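Local coordinates for protein beta-galactosidase (Geobacillus stearothermophilus, PDB 4OIF) that probably hydrolyses terminal non-reducing beta-D-galactose residues from beta-D-galactosides, as a trimeric, zinc-binding enzyme of glycoside hydrolase family 42, at residues K626-Q631 with Q651-E656; D185-A190 with H198-W203; F48-F53 with D75-I80. One frame throughout, in Å; residues are numbered along the deposited sequence.

Contact 1: K626-Q631 with Q651-E656; sequences KGVSVQ and QAVVLE
Val628 points its forked side chain at residues 651-655, and each methyl group meets a different partner. CG2 of Val628 lies against CG of Gln651 at 3.3 Å, shorter than usual for two aliphatic carbons and perhaps partly a matter of the model at this resolution, with the two side chains running past each other in opposite directions. CG1 of Val628 instead reaches CG2 of Val653 at 4.0 Å, and these two valines cross at a slant. The first torsion of Val628 sets this division: CG1 stands opposite the backbone N (chi1 171°), which leaves CG2 on the side of that N, where Gln651 lies. The chain of Gln651 then folds at chi2 (67°). Val628 lies mainly against CG of Gln651, with the amide carbon CD farther off, 4.1 Å from Val628 CG2; NE2 of the glutamine makes a weak hydrogen bond to Thr647 OG1. The contact joins the two layers of the beta-sandwich in the C-terminal domain. Strand 628-634 edges the five-stranded antiparallel sheet, pairing with strand 638-645, whereas strand 651-655 is the middle strand of the three-stranded sheet facing it. Val653 also packs on Val622 and Leu674 from the strands beside it.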
# COMPACT_ATOMS: atom_id res chain seq x y z
N LYS A 626 0.78 17.90 35.45
CA LYS A 626 0.51 17.72 34.02
C LYS A 626 -0.66 16.78 33.77
O LYS A 626 -0.78 15.73 34.39
CB LYS A 626 1.76 17.21 33.32
CG LYS A 626 2.80 18.30 33.09
CD LYS A 626 4.01 17.79 32.34
CE LYS A 626 4.91 18.95 31.98
NZ LYS A 626 4.81 20.02 33.01
N GLY A 627 -1.54 17.16 32.85
CA GLY A 627 -2.66 16.32 32.48
C GLY A 627 -3.94 16.79 33.14
O GLY A 627 -5.02 16.23 32.93
N VAL A 628 -3.81 17.81 33.98
CA VAL A 628 -4.97 18.52 34.47
C VAL A 628 -5.11 19.78 33.67
O VAL A 628 -4.20 20.60 33.66
CB VAL A 628 -4.87 18.87 35.95
CG1 VAL A 628 -6.01 19.79 36.36
CG2 VAL A 628 -4.88 17.62 36.76
N SER A 629 -6.24 19.94 33.01
CA SER A 629 -6.49 21.09 32.17
C SER A 629 -7.45 22.02 32.88
O SER A 629 -8.50 21.59 33.36
CB SER A 629 -7.05 20.65 30.81
OG SER A 629 -7.39 21.77 30.01
N VAL A 630 -7.10 23.29 32.96
CA VAL A 630 -8.02 24.26 33.52
C VAL A 630 -8.38 25.25 32.42
O VAL A 630 -7.49 25.85 31.83
CB VAL A 630 -7.43 25.00 34.74
CG1 VAL A 630 -8.39 26.07 35.24
CG2 VAL A 630 -7.10 24.01 35.87
N GLN A 631 -9.67 25.38 32.13
CA GLN A 631 -10.11 26.25 31.05
C GLN A 631 -11.34 27.02 31.49
O GLN A 631 -12.16 26.48 32.20
CB GLN A 631 -10.43 25.45 29.79
CG GLN A 631 -9.21 24.88 29.07
CD GLN A 631 -8.35 25.96 28.46
OE1 GLN A 631 -8.85 27.01 28.03
NE2 GLN A 631 -7.05 25.72 28.43
N GLN A 651 -5.53 13.09 41.67
CA GLN A 651 -4.86 14.30 41.27
C GLN A 651 -5.14 15.47 42.22
O GLN A 651 -6.27 15.94 42.35
CB GLN A 651 -5.29 14.64 39.85
CG GLN A 651 -4.26 15.40 39.10
CD GLN A 651 -3.00 14.61 38.83
OE1 GLN A 651 -1.92 15.00 39.27
NE2 GLN A 651 -3.12 13.52 38.07
N ALA A 652 -4.10 15.93 42.91
CA ALA A 652 -4.23 17.02 43.87
C ALA A 652 -4.15 18.36 43.16
O ALA A 652 -3.25 18.62 42.37
CB ALA A 652 -3.17 16.94 44.95
N VAL A 653 -5.11 19.22 43.46
CA VAL A 653 -5.29 20.45 42.73
C VAL A 653 -5.42 21.51 43.82
O VAL A 653 -5.85 21.20 44.92
CB VAL A 653 -6.54 20.32 41.80
CG1 VAL A 653 -7.45 21.52 41.86
CG2 VAL A 653 -6.11 19.95 40.37
N VAL A 654 -4.99 22.75 43.57
CA VAL A 654 -5.08 23.76 44.63
C VAL A 654 -5.61 25.10 44.11
O VAL A 654 -5.03 25.70 43.20
CB VAL A 654 -3.70 24.00 45.32
CG1 VAL A 654 -3.85 24.99 46.47
CG2 VAL A 654 -3.11 22.71 45.84
N LEU A 655 -6.71 25.55 44.70
CA LEU A 655 -7.31 26.85 44.41
C LEU A 655 -6.82 27.87 45.43
O LEU A 655 -6.91 27.61 46.63
CB LEU A 655 -8.83 26.75 44.45
CG LEU A 655 -9.58 26.05 43.33
CD1 LEU A 655 -10.82 25.38 43.87
CD2 LEU A 655 -9.97 27.07 42.29
N GLU A 656 -6.32 29.02 44.97
CA GLU A 656 -5.84 30.05 45.90
C GLU A 656 -6.95 30.99 46.33
O GLU A 656 -7.02 31.40 47.49
CB GLU A 656 -4.70 30.86 45.26
CG GLU A 656 -3.38 30.12 45.19
CD GLU A 656 -2.31 30.88 44.43
OE1 GLU A 656 -2.61 31.97 43.89
OE2 GLU A 656 -1.17 30.38 44.37

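Contact 2: D185-A190 with H198-W203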
# COMPACT_ATOMS: atom_id res chain seq x y z
N ASP A 185 -2.34 35.44 -19.87
CA ASP A 185 -0.96 35.76 -19.50
C ASP A 185 -0.80 35.74 -18.00
O ASP A 185 0.16 35.16 -17.48
CB ASP A 185 -0.53 37.12 -20.03
CG ASP A 185 -0.53 37.20 -21.54
OD1 ASP A 185 -0.63 36.13 -22.18
OD2 ASP A 185 -0.43 38.32 -22.07
N ALA A 186 -1.75 36.36 -17.30
CA ALA A 186 -1.72 36.40 -15.84
C ALA A 186 -1.79 35.01 -15.25
O ALA A 186 -1.00 34.68 -14.38
CB ALA A 186 -2.86 37.25 -15.32
N LEU A 187 -2.72 34.19 -15.73
CA LEU A 187 -2.83 32.83 -15.24
C LEU A 187 -1.49 32.09 -15.45
O LEU A 187 -0.90 31.57 -14.49
CB LEU A 187 -3.98 32.09 -15.93
CG LEU A 187 -4.27 30.67 -15.38
CD1 LEU A 187 -5.77 30.35 -15.34
CD2 LEU A 187 -3.52 29.63 -16.19
N ASN A 188 -1.02 32.07 -16.69
CA ASN A 188 0.25 31.44 -17.03
C ASN A 188 1.46 31.92 -16.23
O ASN A 188 2.38 31.15 -15.97
CB ASN A 188 0.51 31.61 -18.52
CG ASN A 188 -0.24 30.62 -19.36
OD1 ASN A 188 -0.33 29.44 -19.01
ND2 ASN A 188 -0.83 31.08 -20.46
N ALA A 189 1.46 33.19 -15.84
CA ALA A 189 2.53 33.76 -15.04
C ALA A 189 2.42 33.29 -13.60
O ALA A 189 3.40 32.89 -12.98
CB ALA A 189 2.50 35.29 -15.10
N ALA A 190 1.21 33.34 -13.06
CA ALA A 190 0.94 32.89 -11.71
C ALA A 190 1.32 31.43 -11.50
O ALA A 190 1.85 31.06 -10.46
CB ALA A 190 -0.53 33.11 -11.37
N HIS A 198 4.00 23.80 -20.46
CA HIS A 198 2.62 23.68 -20.02
C HIS A 198 1.80 24.95 -20.28
O HIS A 198 0.63 25.01 -19.90
CB HIS A 198 2.59 23.32 -18.54
CG HIS A 198 2.93 21.88 -18.27
ND1 HIS A 198 3.37 21.43 -17.04
CD2 HIS A 198 2.89 20.80 -19.08
CE1 HIS A 198 3.57 20.13 -17.10
NE2 HIS A 198 3.29 19.72 -18.33
N THR A 199 2.41 25.93 -20.94
CA THR A 199 1.73 27.19 -21.21
C THR A 199 0.40 27.00 -21.95
O THR A 199 0.33 26.32 -22.98
CB THR A 199 2.61 28.14 -22.05
OG1 THR A 199 3.90 28.27 -21.43
CG2 THR A 199 1.95 29.51 -22.17
N TYR A 200 -0.65 27.59 -21.40
CA TYR A 200 -1.98 27.45 -22.00
C TYR A 200 -2.22 28.56 -23.00
O TYR A 200 -1.97 29.73 -22.70
CB TYR A 200 -3.06 27.47 -20.92
CG TYR A 200 -2.97 26.34 -19.93
CD1 TYR A 200 -3.36 25.04 -20.28
CD2 TYR A 200 -2.51 26.55 -18.64
CE1 TYR A 200 -3.29 23.99 -19.37
CE2 TYR A 200 -2.44 25.51 -17.72
CZ TYR A 200 -2.84 24.24 -18.09
OH TYR A 200 -2.76 23.21 -17.18
N THR A 201 -2.71 28.21 -24.18
CA THR A 201 -2.95 29.22 -25.21
C THR A 201 -4.44 29.40 -25.50
O THR A 201 -4.82 30.18 -26.36
CB THR A 201 -2.19 28.88 -26.51
OG1 THR A 201 -2.32 27.48 -26.81
CG2 THR A 201 -0.71 29.21 -26.35
N ASP A 202 -5.28 28.68 -24.76
CA ASP A 202 -6.73 28.88 -24.83
C ASP A 202 -7.36 28.34 -23.57
O ASP A 202 -6.97 27.27 -23.09
CB ASP A 202 -7.33 28.19 -26.07
CG ASP A 202 -8.78 28.61 -26.33
OD1 ASP A 202 -9.71 28.01 -25.75
OD2 ASP A 202 -8.97 29.54 -27.13
N TRP A 203 -8.34 29.06 -23.03
CA TRP A 203 -9.03 28.66 -21.81
C TRP A 203 -9.64 27.26 -21.87
O TRP A 203 -9.77 26.59 -20.86
CB TRP A 203 -10.15 29.66 -21.48
CG TRP A 203 -9.65 31.00 -21.12
CD1 TRP A 203 -9.58 32.10 -21.93
CD2 TRP A 203 -9.15 31.41 -19.84
NE1 TRP A 203 -9.07 33.17 -21.24
CE2 TRP A 203 -8.80 32.78 -19.95
CE3 TRP A 203 -8.96 30.77 -18.62
CZ2 TRP A 203 -8.27 33.50 -18.89
CZ3 TRP A 203 -8.43 31.49 -17.56
CH2 TRP A 203 -8.09 32.84 -17.70
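The amide of Asn188 bonds both the backbone N and the backbone O of Tyr200. Asn188 CG lies beside its own backbone N, anti to the carbonyl carbon (chi1 -81°), which carries the amide to the loop. OD1 accepts an almost straight hydrogen bond from Tyr200 N at 3.0 Å, the donor tilted from the carbonyl plane, while ND2 gives a bond to Tyr200 O at 2.9 Å, on a lone pair and within the amide plane. OD1 also has a hydrogen bond with Thr193 OG1, and three bonds thus fix the amide's rotation. Thr199 CG2 lies 3.6 Å from Asn188 ND2. Leu187, one residue earlier, has CD2 4.1 Å from Tyr200 CD2 and CD1 3.6 Å from Trp203 CZ3. Helix and loop belong to the excursion between strand 150-154 and helix 218-246 of the TIM-barrel domain, and the Asn188 amide ties the loop back to helix 184-191. A leucine in place of Asn188 would probably leave the N-H and the carbonyl of Tyr200, and the Thr193 hydroxyl, without this partner. The Tyr200 ring, turned 14° from the amide, carries His198 O over its centre; His198 NE2 bonds Gly118 O of the second subunit.

Contact 3: F48-F53 with D75-I80; sequences FTVGVF and DDIYRI
Ile77 makes both close approaches of this contact, to Phe48 and Val50, from the inner side of helix 68-79. Along the helix, Asp75 comes first, on the outer side, where it is hydrogen-bonded to His147. Asp76 follows; its OD2 pairs with Lys72, and its OD1 lies 2.7 Å from Arg79 NH1 in a salt bridge that holds for one of two arginine conformers and is not certain for the other. Ile77 then turns inward. Its CG1 lies beside the backbone N (chi1 -76°) and the chain runs on extended, which brings CD1 to 4.4 Å from Val50 CG2 and leaves CG2, opposite the backbone N, to touch Phe48. CG2 comes up near the plane of the Phe48 ring, at its edge, 4.1 Å from CD2, and the two side chains meet at an angle. Strand 47-50, helix 68-79 and strand 83-87 form one beta-alpha-beta crossover of the TIM barrel: the two strands are parallel neighbours, and the contact seats the returning helix on the outside of the barrel wall. Ile77 also touches Tyr21 and Val84 on the strands flanking 47-50, while Phe48 is covered in addition by Met40 of helix 30-42. Ile80, the first residue to leave helical geometry, starts out toward the strand, but its CD1 stays 5.2 Å from Phe48 CE2 and the side chain packs on Leu37. Past the strand, beginning at Gly51, the chain leads to Val52 and Phe53, which touch Asn157, a predicted substrate-binding residue.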
# COMPACT_ATOMS: atom_id res chain seq x y z
N PHE A 48 -32.80 17.84 19.12
CA PHE A 48 -32.57 16.74 18.19
C PHE A 48 -32.50 17.20 16.74
O PHE A 48 -33.35 17.95 16.26
CB PHE A 48 -33.66 15.67 18.37
CG PHE A 48 -33.79 15.21 19.79
CD1 PHE A 48 -32.94 14.23 20.30
CD2 PHE A 48 -34.71 15.79 20.64
CE1 PHE A 48 -33.03 13.84 21.61
CE2 PHE A 48 -34.81 15.39 21.97
CZ PHE A 48 -33.97 14.42 22.45
N THR A 49 -31.45 16.74 16.06
CA THR A 49 -31.23 17.04 14.66
C THR A 49 -31.96 16.04 13.78
O THR A 49 -31.57 14.87 13.71
CB THR A 49 -29.75 17.02 14.33
OG1 THR A 49 -29.07 17.93 15.20
CG2 THR A 49 -29.52 17.42 12.90
N VAL A 50 -33.01 16.50 13.11
CA VAL A 50 -33.88 15.60 12.37
C VAL A 50 -33.80 15.85 10.86
O VAL A 50 -33.60 16.99 10.42
CB VAL A 50 -35.34 15.73 12.87
CG1 VAL A 50 -36.27 14.76 12.14
CG2 VAL A 50 -35.38 15.46 14.36
N GLY A 51 -33.92 14.78 10.10
CA GLY A 51 -34.00 14.85 8.65
C GLY A 51 -32.71 14.85 7.85
O GLY A 51 -32.75 15.12 6.65
N VAL A 52 -31.57 14.55 8.48
CA VAL A 52 -30.27 14.69 7.81
C VAL A 52 -30.19 13.80 6.56
O VAL A 52 -29.67 14.22 5.51
CB VAL A 52 -29.09 14.37 8.75
CG1 VAL A 52 -27.77 14.62 8.05
CG2 VAL A 52 -29.16 15.23 9.99
N PHE A 53 -30.73 12.60 6.65
CA PHE A 53 -30.74 11.71 5.50
C PHE A 53 -32.14 11.24 5.19
O PHE A 53 -32.35 10.08 4.80
CB PHE A 53 -29.79 10.54 5.74
CG PHE A 53 -28.39 10.96 6.03
CD1 PHE A 53 -27.57 11.43 5.00
CD2 PHE A 53 -27.88 10.93 7.31
CE1 PHE A 53 -26.27 11.85 5.25
CE2 PHE A 53 -26.58 11.34 7.57
CZ PHE A 53 -25.78 11.81 6.54
N ASP A 75 -44.22 17.75 16.52
CA ASP A 75 -45.20 17.90 17.58
C ASP A 75 -44.78 17.12 18.83
O ASP A 75 -44.82 17.66 19.92
CB ASP A 75 -46.59 17.48 17.12
CG ASP A 75 -47.24 18.53 16.23
OD1 ASP A 75 -46.70 19.66 16.15
OD2 ASP A 75 -48.30 18.24 15.62
N ASP A 76 -44.36 15.88 18.65
CA ASP A 76 -44.00 14.99 19.76
C ASP A 76 -42.80 15.50 20.54
O ASP A 76 -42.77 15.43 21.77
CB ASP A 76 -43.69 13.58 19.25
CG ASP A 76 -44.92 12.80 18.90
OD1 ASP A 76 -46.02 13.26 19.26
OD2 ASP A 76 -44.81 11.72 18.30
N ILE A 77 -41.79 15.97 19.83
CA ILE A 77 -40.60 16.45 20.50
C ILE A 77 -40.96 17.71 21.25
O ILE A 77 -40.53 17.90 22.40
CB ILE A 77 -39.45 16.68 19.51
CG1 ILE A 77 -38.86 15.33 19.11
CG2 ILE A 77 -38.38 17.60 20.10
CD1 ILE A 77 -37.93 15.43 17.95
N TYR A 78 -41.78 18.55 20.62
CA TYR A 78 -42.25 19.77 21.28
C TYR A 78 -43.02 19.44 22.58
O TYR A 78 -42.84 20.08 23.62
CB TYR A 78 -43.12 20.59 20.32
CG TYR A 78 -43.52 21.96 20.84
CD1 TYR A 78 -42.56 22.87 21.29
CD2 TYR A 78 -44.85 22.37 20.85
CE1 TYR A 78 -42.91 24.12 21.75
CE2 TYR A 78 -45.21 23.63 21.31
CZ TYR A 78 -44.24 24.49 21.77
OH TYR A 78 -44.57 25.74 22.23
N ARG A 79 -43.84 18.40 22.52
CA ARG A 79 -44.70 18.00 23.63
C ARG A 79 -43.90 17.71 24.90
O ARG A 79 -44.28 18.10 25.99
CB ARG A 79 -45.53 16.78 23.24
CG ARG A 79 -46.68 16.46 24.17
CD ARG A 79 -47.57 15.34 23.62
NE ARG A 79 -47.09 14.02 24.02
CZ ARG A 79 -46.66 13.08 23.18
NH1 ARG A 79 -46.66 13.30 21.88
NH2 ARG A 79 -46.25 11.92 23.65
N ILE A 80 -42.78 17.00 24.74
CA ILE A 80 -41.93 16.66 25.88
C ILE A 80 -40.92 17.76 26.20
O ILE A 80 -39.96 17.53 26.93
CB ILE A 80 -41.17 15.34 25.65
CG1 ILE A 80 -40.19 15.48 24.48
CG2 ILE A 80 -42.14 14.19 25.40
CD1 ILE A 80 -39.33 14.28 24.27

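Contact 3 comes first along the chain, contact 2 next and contact 1 last. Contacts 3 and 2 both belong to the TIM-barrel domain but lie about 53 Å apart between centres: contact 3 fastens a helix to the barrel wall, contact 2 folds a long excursion that reaches outward. Contact 1 sits in the C-terminal beta-sandwich, on the other side of the chain's centre from contact 2, about 58 Å between centres, and about 39 Å from the centre of contact 3. Within one chain none touch. In the trimer, however, Trp196, between the segments of contact 2, meets Phe53 of contact 3 in a neighbouring subunit, joining the excursion of one chain to another's barrel.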